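Local coordinates for Pre-mRNA-splicing factor 38 (Chaetomium thermophilum, PDB 5F5T), which is probably required for pre-mRNA splicing as a member of the PRP38 family of spliceosomal proteins, at residues F88-A99 / A121-T130. Residues are numbered along the deposited sequence; the frame is centred on the assembly and turned at random.
Sequences FLCLAFKLLQLA and ALAAFYIRLT
L122 enters helix 87-98 as a knob, set in the hole formed by F88, L91, A92 and L95. Its two methyls divide the work: CD1 lies 3.8 Å from A92 CB and over one face of the F88 ring, towards the rim, while CD2 meets CB of L91. L95 comes the other way, so that the two leucines touch tip to tip. The F88 side chain, with CG anti to the backbone N (chi1 179°), carries its ring along the start of the 121-130 segment, where CE1 packs 3.7 Å from L122 CB and the ring edge faces the carbonyl of A121. The rings of F88 and F125 are nearly parallel, planes at 22°, but offset, touching through F88 CE2 and F125 CD2 with little face-to-face overlap; CD2 of F125 also touches A92 CB. L129 CD1, from the same helix as F125, covers the centre of one face of that ring.

Farther along, Y126 lies against the backbone of L95 and L96, its CD1 3.6 Å from L95 CB and its CE1 equally close to L96 CD2. T130 CG2 sits over one face of the tyrosine ring and also meets L96 CD2, 3.8 Å away. The T130 hydroxyl donates to Y126 O (OG1 to O 2.9 Å) from above the carbonyl plane, and the backbone N-H of T130 reaches the same oxygen from the opposite face; the hydroxyl bond probably helps keep CG2 over the ring. Helix 102-115 adds L105 beside Y126 and Y108 beside L95, and L170 of helix 163-172 packs on F125. A92 and Y126 have the nearest CA atoms, and the axes of the two segments cross at -51°. Adhesion within this buried helical core is thus chiefly apolar, whereas the phenol end of Y126 brings a polar OH near the backbone of L95.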
loop_
_atom_site.group_PDB
_atom_site.type_symbol
_atom_site.label_atom_id
_atom_site.label_comp_id
_atom_site.label_asym_id
_atom_site.label_seq_id
_atom_site.Cartn_x
_atom_site.Cartn_y
_atom_site.Cartn_z
ATOM N N PHE A 88 12.690 0.614 -8.981
ATOM C CA PHE A 88 11.415 0.100 -8.504
ATOM C C PHE A 88 10.241 0.827 -9.161
ATOM O O PHE A 88 9.319 0.194 -9.689
ATOM C CB PHE A 88 11.357 0.225 -6.981
ATOM C CG PHE A 88 10.077 -0.265 -6.372
ATOM C CD1 PHE A 88 9.895 -1.608 -6.101
ATOM C CD2 PHE A 88 9.077 0.627 -6.016
ATOM C CE1 PHE A 88 8.727 -2.059 -5.524
ATOM C CE2 PHE A 88 7.906 0.179 -5.436
ATOM C CZ PHE A 88 7.731 -1.165 -5.189
ATOM N N LEU A 89 10.293 2.155 -9.142
ATOM C CA LEU A 89 9.242 2.973 -9.736
ATOM C C LEU A 89 9.164 2.760 -11.241
ATOM O O LEU A 89 8.074 2.627 -11.803
ATOM C CB LEU A 89 9.473 4.451 -9.437
ATOM C CG LEU A 89 8.353 5.390 -9.879
ATOM C CD1 LEU A 89 7.028 4.944 -9.289
ATOM C CD2 LEU A 89 8.665 6.818 -9.470
ATOM N N CYS A 90 10.327 2.709 -11.885
ATOM C CA CYS A 90 10.394 2.518 -13.327
ATOM C C CYS A 90 9.749 1.201 -13.724
ATOM O O CYS A 90 9.006 1.131 -14.702
ATOM C CB CYS A 90 11.844 2.551 -13.808
ATOM S SG CYS A 90 12.661 4.141 -13.592
ATOM N N LEU A 91 10.032 0.161 -12.951
ATOM C CA LEU A 91 9.463 -1.151 -13.210
ATOM C C LEU A 91 7.968 -1.153 -12.945
ATOM O O LEU A 91 7.218 -1.845 -13.630
ATOM C CB LEU A 91 10.162 -2.217 -12.365
ATOM C CG LEU A 91 11.568 -2.539 -12.871
ATOM C CD1 LEU A 91 12.255 -3.570 -11.994
ATOM C CD2 LEU A 91 11.491 -3.029 -14.309
ATOM N N ALA A 92 7.528 -0.370 -11.964
ATOM C CA ALA A 92 6.096 -0.226 -11.728
ATOM C C ALA A 92 5.424 0.385 -12.955
ATOM O O ALA A 92 4.372 -0.080 -13.398
ATOM C CB ALA A 92 5.837 0.624 -10.500
ATOM N N PHE A 93 6.049 1.419 -13.509
ATOM C CA PHE A 93 5.513 2.088 -14.687
ATOM C C PHE A 93 5.482 1.132 -15.866
ATOM O O PHE A 93 4.519 1.106 -16.638
ATOM C CB PHE A 93 6.341 3.326 -15.034
ATOM C CG PHE A 93 5.779 4.130 -16.172
ATOM C CD1 PHE A 93 4.605 4.850 -16.017
ATOM C CD2 PHE A 93 6.425 4.167 -17.396
ATOM C CE1 PHE A 93 4.083 5.591 -17.066
ATOM C CE2 PHE A 93 5.910 4.906 -18.449
ATOM C CZ PHE A 93 4.736 5.620 -18.281
ATOM N N LYS A 94 6.531 0.328 -15.984
ATOM C CA LYS A 94 6.586 -0.670 -17.039
ATOM C C LYS A 94 5.474 -1.695 -16.880
ATOM O O LYS A 94 4.899 -2.139 -17.862
ATOM C CB LYS A 94 7.939 -1.373 -17.050
ATOM C CG LYS A 94 8.099 -2.360 -18.192
ATOM C CD LYS A 94 7.659 -1.752 -19.512
ATOM C CE LYS A 94 8.845 -1.280 -20.332
ATOM N NZ LYS A 94 8.504 -1.143 -21.777
ATOM N N LEU A 95 5.164 -2.055 -15.641
ATOM C CA LEU A 95 4.067 -2.974 -15.378
ATOM C C LEU A 95 2.750 -2.334 -15.797
ATOM O O LEU A 95 1.873 -3.003 -16.345
ATOM C CB LEU A 95 4.027 -3.369 -13.904
ATOM C CG LEU A 95 4.886 -4.578 -13.523
ATOM C CD1 LEU A 95 4.717 -4.898 -12.051
ATOM C CD2 LEU A 95 4.555 -5.787 -14.382
ATOM N N LEU A 96 2.617 -1.036 -15.543
ATOM C CA LEU A 96 1.447 -0.299 -16.002
ATOM C C LEU A 96 1.337 -0.384 -17.521
ATOM O O LEU A 96 0.246 -0.540 -18.067
ATOM C CB LEU A 96 1.515 1.164 -15.561
ATOM C CG LEU A 96 1.271 1.457 -14.082
ATOM C CD1 LEU A 96 1.475 2.936 -13.794
ATOM C CD2 LEU A 96 -0.122 1.017 -13.672
ATOM N N GLN A 97 2.478 -0.297 -18.196
ATOM C CA GLN A 97 2.528 -0.425 -19.651
ATOM C C GLN A 97 2.099 -1.815 -20.124
ATOM O O GLN A 97 1.269 -1.950 -21.021
ATOM C CB GLN A 97 3.939 -0.111 -20.153
ATOM C CG GLN A 97 4.020 0.249 -21.618
ATOM C CD GLN A 97 5.448 0.460 -22.080
ATOM O OE1 GLN A 97 6.320 0.811 -21.286
ATOM N NE2 GLN A 97 5.694 0.247 -23.368
ATOM N N LEU A 98 2.675 -2.840 -19.508
ATOM C CA LEU A 98 2.467 -4.227 -19.903
ATOM C C LEU A 98 1.085 -4.741 -19.533
ATOM O O LEU A 98 0.587 -5.686 -20.147
ATOM C CB LEU A 98 3.527 -5.120 -19.256
ATOM C CG LEU A 98 4.984 -4.859 -19.636
ATOM C CD1 LEU A 98 5.880 -5.916 -19.014
ATOM C CD2 LEU A 98 5.129 -4.861 -21.151
ATOM N N ALA A 99 0.481 -4.120 -18.525
ATOM C CA ALA A 99 -0.848 -4.498 -18.044
ATOM C C ALA A 99 -0.989 -6.003 -17.814
ATOM O O ALA A 99 -1.826 -6.646 -18.445
ATOM C CB ALA A 99 -1.913 -4.016 -19.020
ATOM N N ALA A 121 6.883 -6.539 -3.141
ATOM C CA ALA A 121 6.633 -5.119 -2.919
ATOM C C ALA A 121 6.115 -4.464 -4.195
ATOM O O ALA A 121 5.149 -3.701 -4.167
ATOM C CB ALA A 121 7.892 -4.426 -2.443
ATOM N N LEU A 122 6.748 -4.801 -5.316
ATOM C CA LEU A 122 6.352 -4.281 -6.615
ATOM C C LEU A 122 4.943 -4.721 -6.970
ATOM O O LEU A 122 4.112 -3.906 -7.365
ATOM C CB LEU A 122 7.322 -4.751 -7.701
ATOM C CG LEU A 122 7.062 -4.189 -9.103
ATOM C CD1 LEU A 122 6.895 -2.675 -9.048
ATOM C CD2 LEU A 122 8.149 -4.590 -10.091
ATOM N N ALA A 123 4.674 -6.011 -6.796
ATOM C CA ALA A 123 3.366 -6.568 -7.121
ATOM C C ALA A 123 2.280 -5.932 -6.265
ATOM O O ALA A 123 1.209 -5.600 -6.760
ATOM C CB ALA A 123 3.370 -8.076 -6.947
ATOM N N ALA A 124 2.561 -5.761 -4.979
ATOM C CA ALA A 124 1.608 -5.146 -4.068
ATOM C C ALA A 124 1.340 -3.702 -4.474
ATOM O O ALA A 124 0.193 -3.249 -4.465
ATOM C CB ALA A 124 2.115 -5.213 -2.643
ATOM N N PHE A 125 2.402 -2.991 -4.845
ATOM C CA PHE A 125 2.285 -1.608 -5.298
ATOM C C PHE A 125 1.366 -1.541 -6.515
ATOM O O PHE A 125 0.395 -0.778 -6.538
ATOM C CB PHE A 125 3.667 -1.043 -5.637
ATOM C CG PHE A 125 3.675 0.431 -5.950
ATOM C CD1 PHE A 125 2.851 1.311 -5.269
ATOM C CD2 PHE A 125 4.519 0.937 -6.928
ATOM C CE1 PHE A 125 2.869 2.667 -5.557
ATOM C CE2 PHE A 125 4.540 2.290 -7.222
ATOM C CZ PHE A 125 3.714 3.156 -6.534
ATOM N N TYR A 126 1.650 -2.392 -7.497
ATOM C CA TYR A 126 0.889 -2.430 -8.738
ATOM C C TYR A 126 -0.574 -2.774 -8.483
ATOM O O TYR A 126 -1.474 -2.222 -9.119
ATOM C CB TYR A 126 1.509 -3.439 -9.709
ATOM C CG TYR A 126 0.821 -3.472 -11.053
ATOM C CD1 TYR A 126 1.095 -2.512 -12.015
ATOM C CD2 TYR A 126 -0.109 -4.457 -11.355
ATOM C CE1 TYR A 126 0.465 -2.533 -13.243
ATOM C CE2 TYR A 126 -0.743 -4.487 -12.579
ATOM C CZ TYR A 126 -0.453 -3.523 -13.520
ATOM O OH TYR A 126 -1.085 -3.547 -14.743
ATOM N N ILE A 127 -0.803 -3.700 -7.558
ATOM C CA ILE A 127 -2.154 -4.096 -7.197
ATOM C C ILE A 127 -2.902 -2.915 -6.586
ATOM O O ILE A 127 -4.047 -2.646 -6.947
ATOM C CB ILE A 127 -2.153 -5.283 -6.218
ATOM C CG1 ILE A 127 -1.769 -6.568 -6.956
ATOM C CG2 ILE A 127 -3.520 -5.442 -5.561
ATOM C CD1 ILE A 127 -1.836 -7.817 -6.101
ATOM N N ARG A 128 -2.241 -2.195 -5.685
ATOM C CA ARG A 128 -2.848 -1.022 -5.064
ATOM C C ARG A 128 -3.191 0.023 -6.122
ATOM O O ARG A 128 -4.204 0.719 -6.026
ATOM C CB ARG A 128 -1.916 -0.422 -4.008
ATOM C CG ARG A 128 -2.394 0.912 -3.453
ATOM C CD ARG A 128 -3.630 0.705 -2.588
ATOM N NE ARG A 128 -4.140 1.945 -2.007
ATOM C CZ ARG A 128 -4.825 2.869 -2.674
ATOM N NH1 ARG A 128 -5.088 2.709 -3.963
ATOM N NH2 ARG A 128 -5.241 3.959 -2.050
ATOM N N LEU A 129 -2.332 0.130 -7.129
ATOM C CA LEU A 129 -2.549 1.068 -8.222
ATOM C C LEU A 129 -3.717 0.694 -9.137
ATOM O O LEU A 129 -4.454 1.572 -9.583
ATOM C CB LEU A 129 -1.277 1.202 -9.059
ATOM C CG LEU A 129 -0.083 1.857 -8.365
ATOM C CD1 LEU A 129 1.116 1.898 -9.301
ATOM C CD2 LEU A 129 -0.439 3.248 -7.868
ATOM N N THR A 130 -3.880 -0.597 -9.427
ATOM C CA THR A 130 -4.765 -1.009 -10.522
ATOM C C THR A 130 -6.015 -1.813 -10.158
ATOM O O THR A 130 -6.815 -2.128 -11.037
ATOM C CB THR A 130 -3.985 -1.859 -11.545
ATOM O OG1 THR A 130 -3.566 -3.082 -10.925
ATOM C CG2 THR A 130 -2.771 -1.103 -12.051
HETATM O O HOH W 1 -1.918 -1.814 -16.292
#